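Local coordinates for ferric-siderophore receptor protein (Streptomyces coelicolor, PDB 2X4L) that probably binds ferric siderophores outside the cell membrane and hands them to an uptake transporter, as a solute-binding protein of the bacterial family 8, at residues Arg150-Pro155 with Leu218-Glu223; Leu222-Ala227 with Pro309-Leu314. All coordinates share one frame; numbering follows the deposited sequence.

Contact 1: residues Arg150-Pro155 with Leu218-Glu223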
loop_
_atom_site.group_PDB
_atom_site.type_symbol
_atom_site.label_atom_id
_atom_site.label_comp_id
_atom_site.label_asym_id
_atom_site.label_seq_id
_atom_site.Cartn_x
_atom_site.Cartn_y
_atom_site.Cartn_z
ATOM N N ARG A 150 -9.844 4.969 6.365
ATOM C CA ARG A 150 -9.717 6.383 6.000
ATOM C C ARG A 150 -9.305 6.480 4.525
ATOM O O ARG A 150 -8.927 5.469 3.938
ATOM C CB ARG A 150 -8.687 7.102 6.863
ATOM C CG ARG A 150 -7.268 6.520 6.681
ATOM C CD ARG A 150 -6.276 6.894 7.842
ATOM N NE ARG A 150 -6.794 6.444 9.109
ATOM C CZ ARG A 150 -6.418 7.019 10.271
ATOM N NH1 ARG A 150 -5.563 8.034 10.289
ATOM N NH2 ARG A 150 -6.930 6.569 11.424
ATOM N N GLN A 151 -9.340 7.684 3.923
ATOM C CA GLN A 151 -8.913 7.838 2.579
ATOM C C GLN A 151 -7.452 8.115 2.497
ATOM O O GLN A 151 -6.859 8.687 3.393
ATOM C CB GLN A 151 -9.658 9.002 1.920
ATOM C CG GLN A 151 -11.166 8.670 1.754
ATOM C CD GLN A 151 -11.931 9.815 1.180
ATOM O OE1 GLN A 151 -11.435 10.590 0.370
ATOM N NE2 GLN A 151 -13.232 9.863 1.532
ATOM N N LEU A 152 -6.891 7.693 1.379
ATOM C CA LEU A 152 -5.468 7.769 1.085
ATOM C C LEU A 152 -4.812 9.135 1.352
ATOM O O LEU A 152 -3.705 9.209 1.686
ATOM C CB LEU A 152 -5.252 7.373 -0.361
ATOM C CG LEU A 152 -3.869 7.267 -0.953
ATOM C CD1 LEU A 152 -2.989 6.237 -0.205
ATOM C CD2 LEU A 152 -3.823 7.082 -2.452
ATOM N N THR A 153 -5.556 10.199 1.132
ATOM C CA THR A 153 -4.994 11.523 1.285
ATOM C C THR A 153 -4.546 11.760 2.738
ATOM O O THR A 153 -3.655 12.502 2.955
ATOM C CB THR A 153 -6.035 12.590 0.849
ATOM O OG1 THR A 153 -7.259 12.209 1.381
ATOM C CG2 THR A 153 -6.135 12.649 -0.672
ATOM N N GLN A 154 -5.195 11.071 3.672
ATOM C CA GLN A 154 -4.855 11.146 5.085
ATOM C C GLN A 154 -3.409 10.727 5.328
ATOM O O GLN A 154 -2.553 11.572 5.589
ATOM C CB GLN A 154 -5.801 10.273 5.912
ATOM C CG GLN A 154 -5.583 10.372 7.414
ATOM C CD GLN A 154 -6.868 10.639 8.173
ATOM O OE1 GLN A 154 -7.960 10.331 7.695
ATOM N NE2 GLN A 154 -6.744 11.214 9.363
ATOM N N PRO A 155 -3.134 9.427 5.245
ATOM C CA PRO A 155 -1.766 8.958 5.471
ATOM C C PRO A 155 -0.750 9.595 4.544
ATOM O O PRO A 155 0.386 9.653 4.912
ATOM C CB PRO A 155 -1.886 7.446 5.263
ATOM C CG PRO A 155 -3.127 7.257 4.401
ATOM C CD PRO A 155 -4.048 8.310 4.966
ATOM N N LEU A 218 -12.464 0.384 4.381
ATOM C CA LEU A 218 -11.330 -0.098 5.162
ATOM C C LEU A 218 -9.977 0.110 4.483
ATOM O O LEU A 218 -8.951 0.205 5.156
ATOM C CB LEU A 218 -11.515 -1.577 5.510
ATOM C CG LEU A 218 -12.629 -1.905 6.508
ATOM C CD1 LEU A 218 -12.359 -3.235 7.197
ATOM C CD2 LEU A 218 -12.781 -0.789 7.530
ATOM N N SER A 219 -9.960 0.134 3.155
ATOM C CA SER A 219 -8.706 0.299 2.421
ATOM C C SER A 219 -8.501 1.766 2.076
ATOM O O SER A 219 -9.451 2.449 1.696
ATOM C CB SER A 219 -8.713 -0.548 1.149
ATOM O OG SER A 219 -8.675 -1.932 1.455
ATOM N N VAL A 220 -7.273 2.262 2.210
ATOM C CA VAL A 220 -7.050 3.720 1.942
ATOM C C VAL A 220 -7.176 4.060 0.486
ATOM O O VAL A 220 -7.664 5.147 0.105
ATOM C CB VAL A 220 -5.723 4.244 2.575
ATOM C CG1 VAL A 220 -5.917 4.120 4.104
ATOM C CG2 VAL A 220 -4.540 3.525 2.049
ATOM N N ASP A 221 -6.673 3.187 -0.380
ATOM C CA ASP A 221 -6.752 3.431 -1.830
ATOM C C ASP A 221 -8.186 3.375 -2.299
ATOM O O ASP A 221 -8.675 4.314 -2.969
ATOM C CB ASP A 221 -5.793 2.553 -2.642
ATOM C CG ASP A 221 -6.089 1.060 -2.486
ATOM O OD1 ASP A 221 -6.532 0.632 -1.382
ATOM O OD2 ASP A 221 -5.848 0.364 -3.503
ATOM N N LEU A 222 -8.856 2.263 -2.006
ATOM C CA LEU A 222 -10.217 2.073 -2.505
ATOM C C LEU A 222 -11.167 3.103 -1.973
ATOM O O LEU A 222 -12.043 3.530 -2.686
ATOM C CB LEU A 222 -10.718 0.644 -2.262
ATOM C CG LEU A 222 -9.806 -0.446 -2.761
ATOM C CD1 LEU A 222 -10.484 -1.822 -2.460
ATOM C CD2 LEU A 222 -9.521 -0.282 -4.268
ATOM N N GLU A 223 -11.029 3.510 -0.682
ATOM C CA GLU A 223 -11.957 4.510 -0.131
ATOM C C GLU A 223 -11.759 5.803 -0.889
ATOM O O GLU A 223 -12.767 6.526 -1.186
ATOM C CB GLU A 223 -11.691 4.741 1.386
ATOM C CG GLU A 223 -12.300 3.647 2.232
ATOM C CD GLU A 223 -12.446 4.105 3.658
ATOM O OE1 GLU A 223 -12.423 5.385 3.915
ATOM O OE2 GLU A 223 -12.610 3.210 4.562
HETATM O O HOH W 1 -14.328 7.026 2.894
#
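Val220, at the start of helix 220-227, is wedged against the chain that leads from Arg150 into helix 153-165. Val220 CB lies 3.7 Å from Arg150 O and close to Leu152 N. Val220 CG1, anti to its own carbonyl carbon (chi1 -65°), comes to 3.3 Å from Arg150 O, lies beside Arg150 CG at 3.8 Å and faces Pro155 CG more distantly. The other branch, Val220 CG2, meets Leu152 CD1 at 3.9 Å, the two side chains crossing at about a right angle. A short, branched residue suits this place: one methyl lies against the arginine and proline carbons, the other against Leu152, while the backbones stay close. They touch through a weak hydrogen bond from Leu152 N to Val220 O (3.0 Å, 128° at the hydrogen) and a nearly straight CA-H...O contact from Val220 CA to Arg150 O (3.3 Å). Glu223 is long enough to use both carboxylate oxygens: OE2 accepts a hydrogen bond from Leu218 N-H through its anti lone pair, and OE1 one from a water that in turn accepts a weak bond from Gln151 NE2. Arg150 NE turns back to Phe148 O. The contact joins the entry to helix 153-165 to helix 220-227, whose Asp221 forms a salt bridge with Arg296 of strand 293-296.

Contact 2: residues Leu222-Ala227 with Pro309-Leu314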
loop_
_atom_site.group_PDB
_atom_site.type_symbol
_atom_site.label_atom_id
_atom_site.label_comp_id
_atom_site.label_asym_id
_atom_site.label_seq_id
_atom_site.Cartn_x
_atom_site.Cartn_y
_atom_site.Cartn_z
ATOM N N LEU A 222 -8.856 2.263 -2.006
ATOM C CA LEU A 222 -10.217 2.073 -2.505
ATOM C C LEU A 222 -11.167 3.103 -1.973
ATOM O O LEU A 222 -12.043 3.530 -2.686
ATOM C CB LEU A 222 -10.718 0.644 -2.262
ATOM C CG LEU A 222 -9.806 -0.446 -2.761
ATOM C CD1 LEU A 222 -10.484 -1.822 -2.460
ATOM C CD2 LEU A 222 -9.521 -0.282 -4.268
ATOM N N GLU A 223 -11.029 3.510 -0.682
ATOM C CA GLU A 223 -11.957 4.510 -0.131
ATOM C C GLU A 223 -11.759 5.803 -0.889
ATOM O O GLU A 223 -12.767 6.526 -1.186
ATOM C CB GLU A 223 -11.691 4.741 1.386
ATOM C CG GLU A 223 -12.300 3.647 2.232
ATOM C CD GLU A 223 -12.446 4.105 3.658
ATOM O OE1 GLU A 223 -12.423 5.385 3.915
ATOM O OE2 GLU A 223 -12.610 3.210 4.562
ATOM N N TYR A 224 -10.514 6.132 -1.260
ATOM C CA TYR A 224 -10.287 7.387 -1.966
ATOM C C TYR A 224 -10.845 7.281 -3.423
ATOM O O TYR A 224 -11.552 8.196 -3.876
ATOM C CB TYR A 224 -8.777 7.721 -1.994
ATOM C CG TYR A 224 -8.454 9.039 -2.614
ATOM C CD1 TYR A 224 -9.099 10.172 -2.255
ATOM C CD2 TYR A 224 -7.362 9.153 -3.546
ATOM C CE1 TYR A 224 -8.730 11.418 -2.753
ATOM C CE2 TYR A 224 -7.089 10.388 -4.108
ATOM C CZ TYR A 224 -7.687 11.508 -3.658
ATOM O OH TYR A 224 -7.400 12.854 -4.146
ATOM N N PHE A 225 -10.539 6.189 -4.092
ATOM C CA PHE A 225 -11.037 5.995 -5.480
ATOM C C PHE A 225 -12.588 6.068 -5.488
ATOM O O PHE A 225 -13.208 6.703 -6.379
ATOM C CB PHE A 225 -10.602 4.625 -6.069
ATOM C CG PHE A 225 -9.129 4.420 -6.132
ATOM C CD1 PHE A 225 -8.236 5.467 -6.195
ATOM C CD2 PHE A 225 -8.678 3.095 -6.115
ATOM C CE1 PHE A 225 -6.821 5.230 -6.232
ATOM C CE2 PHE A 225 -7.329 2.802 -6.149
ATOM C CZ PHE A 225 -6.411 3.838 -6.242
ATOM N N LYS A 226 -13.220 5.435 -4.507
ATOM C CA LYS A 226 -14.696 5.519 -4.364
ATOM C C LYS A 226 -15.191 6.951 -4.167
ATOM O O LYS A 226 -16.159 7.371 -4.790
ATOM C CB LYS A 226 -15.188 4.619 -3.215
ATOM C CG LYS A 226 -16.732 4.644 -3.089
ATOM C CD LYS A 226 -17.322 3.640 -2.106
ATOM C CE LYS A 226 -18.882 3.241 -2.389
ATOM N NZ LYS A 226 -19.261 2.163 -3.432
ATOM N N ALA A 227 -14.490 7.698 -3.327
ATOM C CA ALA A 227 -14.850 9.111 -3.062
ATOM C C ALA A 227 -14.745 9.925 -4.336
ATOM O O ALA A 227 -15.522 10.903 -4.501
ATOM C CB ALA A 227 -13.920 9.644 -1.957
ATOM N N PRO A 309 0.736 7.181 -9.747
ATOM C CA PRO A 309 0.435 6.170 -10.759
ATOM C C PRO A 309 -0.805 5.353 -10.420
ATOM O O PRO A 309 -1.464 4.782 -11.278
ATOM C CB PRO A 309 1.733 5.321 -10.820
ATOM C CG PRO A 309 2.768 6.196 -10.341
ATOM C CD PRO A 309 2.157 7.144 -9.325
ATOM N N LEU A 310 -1.116 5.231 -9.131
ATOM C CA LEU A 310 -2.272 4.438 -8.783
ATOM C C LEU A 310 -3.537 5.139 -9.358
ATOM O O LEU A 310 -4.442 4.451 -9.886
ATOM C CB LEU A 310 -2.434 4.303 -7.260
ATOM C CG LEU A 310 -1.244 3.787 -6.470
ATOM C CD1 LEU A 310 -1.580 3.690 -4.998
ATOM C CD2 LEU A 310 -0.753 2.415 -7.074
ATOM N N LEU A 311 -3.558 6.489 -9.242
ATOM C CA LEU A 311 -4.670 7.246 -9.836
ATOM C C LEU A 311 -4.663 7.237 -11.366
ATOM O O LEU A 311 -5.679 6.925 -11.993
ATOM C CB LEU A 311 -4.651 8.703 -9.297
ATOM C CG LEU A 311 -4.828 8.839 -7.818
ATOM C CD1 LEU A 311 -4.346 10.202 -7.431
ATOM C CD2 LEU A 311 -6.277 8.641 -7.475
ATOM N N ASP A 312 -3.473 7.510 -11.955
ATOM C CA ASP A 312 -3.379 7.488 -13.445
ATOM C C ASP A 312 -3.737 6.111 -13.970
ATOM O O ASP A 312 -4.383 6.043 -15.027
ATOM C CB ASP A 312 -1.938 7.882 -13.901
ATOM C CG ASP A 312 -1.715 9.347 -13.911
ATOM O OD1 ASP A 312 -2.658 10.162 -14.184
ATOM O OD2 ASP A 312 -0.533 9.759 -13.685
ATOM N N ASN A 313 -3.237 5.038 -13.333
ATOM C CA ASN A 313 -3.451 3.721 -13.973
ATOM C C ASN A 313 -4.940 3.376 -13.975
ATOM O O ASN A 313 -5.479 2.820 -14.951
ATOM C CB ASN A 313 -2.717 2.603 -13.224
ATOM C CG ASN A 313 -1.251 2.668 -13.414
ATOM O OD1 ASN A 313 -0.721 3.370 -14.306
ATOM N ND2 ASN A 313 -0.574 1.947 -12.502
ATOM N N LEU A 314 -5.609 3.662 -12.879
ATOM C CA LEU A 314 -7.041 3.367 -12.779
ATOM C C LEU A 314 -7.872 4.298 -13.688
ATOM O O LEU A 314 -8.795 3.837 -14.365
ATOM C CB LEU A 314 -7.499 3.446 -11.286
ATOM C CG LEU A 314 -9.001 3.149 -11.114
ATOM C CD1 LEU A 314 -9.413 1.748 -11.640
ATOM C CD2 LEU A 314 -9.295 3.144 -9.648
#
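Segments 222-227 and 309-314, on helices 220-227 and 304-320, approach with their axes 11.7 Å apart and cross at -51°, a wide separation that leaves room for large side chains between them. This is helix-to-helix packing within a two-lobed periplasmic-binding-protein fold of the siderophore-binding type, where a long helix, probably 173-195 here, joins the lobes as in the family. The nearest CA atoms belong to Phe225 and Leu311. The gap is filled by two aromatic rings and three leucines, an apolar choice that suits a buried interface with no polar bond between its segments.

Phe225 is the central side chain. With CG anti to its carbonyl carbon (chi1 -59°), its ring extends toward the leucines and is met in two different ways. Leu314 sends CD2 over one face in a CH-pi contact, 3.9 Å from the Phe225 ring centroid and displaced toward the rim. At the edge, close to the ring plane, Leu311 CD2 lies 3.7 Å from Phe225 CE1, while Leu310 approaches CZ with its CB instead of a terminal methyl. Flat yet broad, phenylalanine can offer its face to one turn of helix 304-320 and its rim to the turn before.

Leu311 is shared, its CD2 methyl touching both Phe225 and Tyr224. It also touches Phe182 and Ala185 of helix 173-195, and Tyr224 touches Ala186, so a third helix borders the contact. Phe232 of strand 231-232 also packs on Phe225. Tyrosine suits position 224 because its broad ring reaches Leu311 along one edge while the other meets Gln151 and Thr153. The Tyr224 and Leu311 side chains cross at about a right angle, and Tyr224 CE2 lies 3.9 Å from Leu311 CD2.

In the fold
Helix 220-227 is common to both contacts, whose centres lie 9 Å apart, and Leu222 and Glu223 belong to each. Along the chain, 150-155 comes first, then 218-227, and 309-314 last, within helix 304-320. Contact 1 uses the first turn of the shared helix and contact 2 continues along it. Tyr224 bridges them: its ring meets Thr153 and Gln151 as well as helix 304-320. The short helix thus ties the chain that follows the parallel five-stranded sheet to the part containing the mixed sheet. This is probably where the receptor's two lobes meet, consistent with a family whose ligand site lies between the lobes.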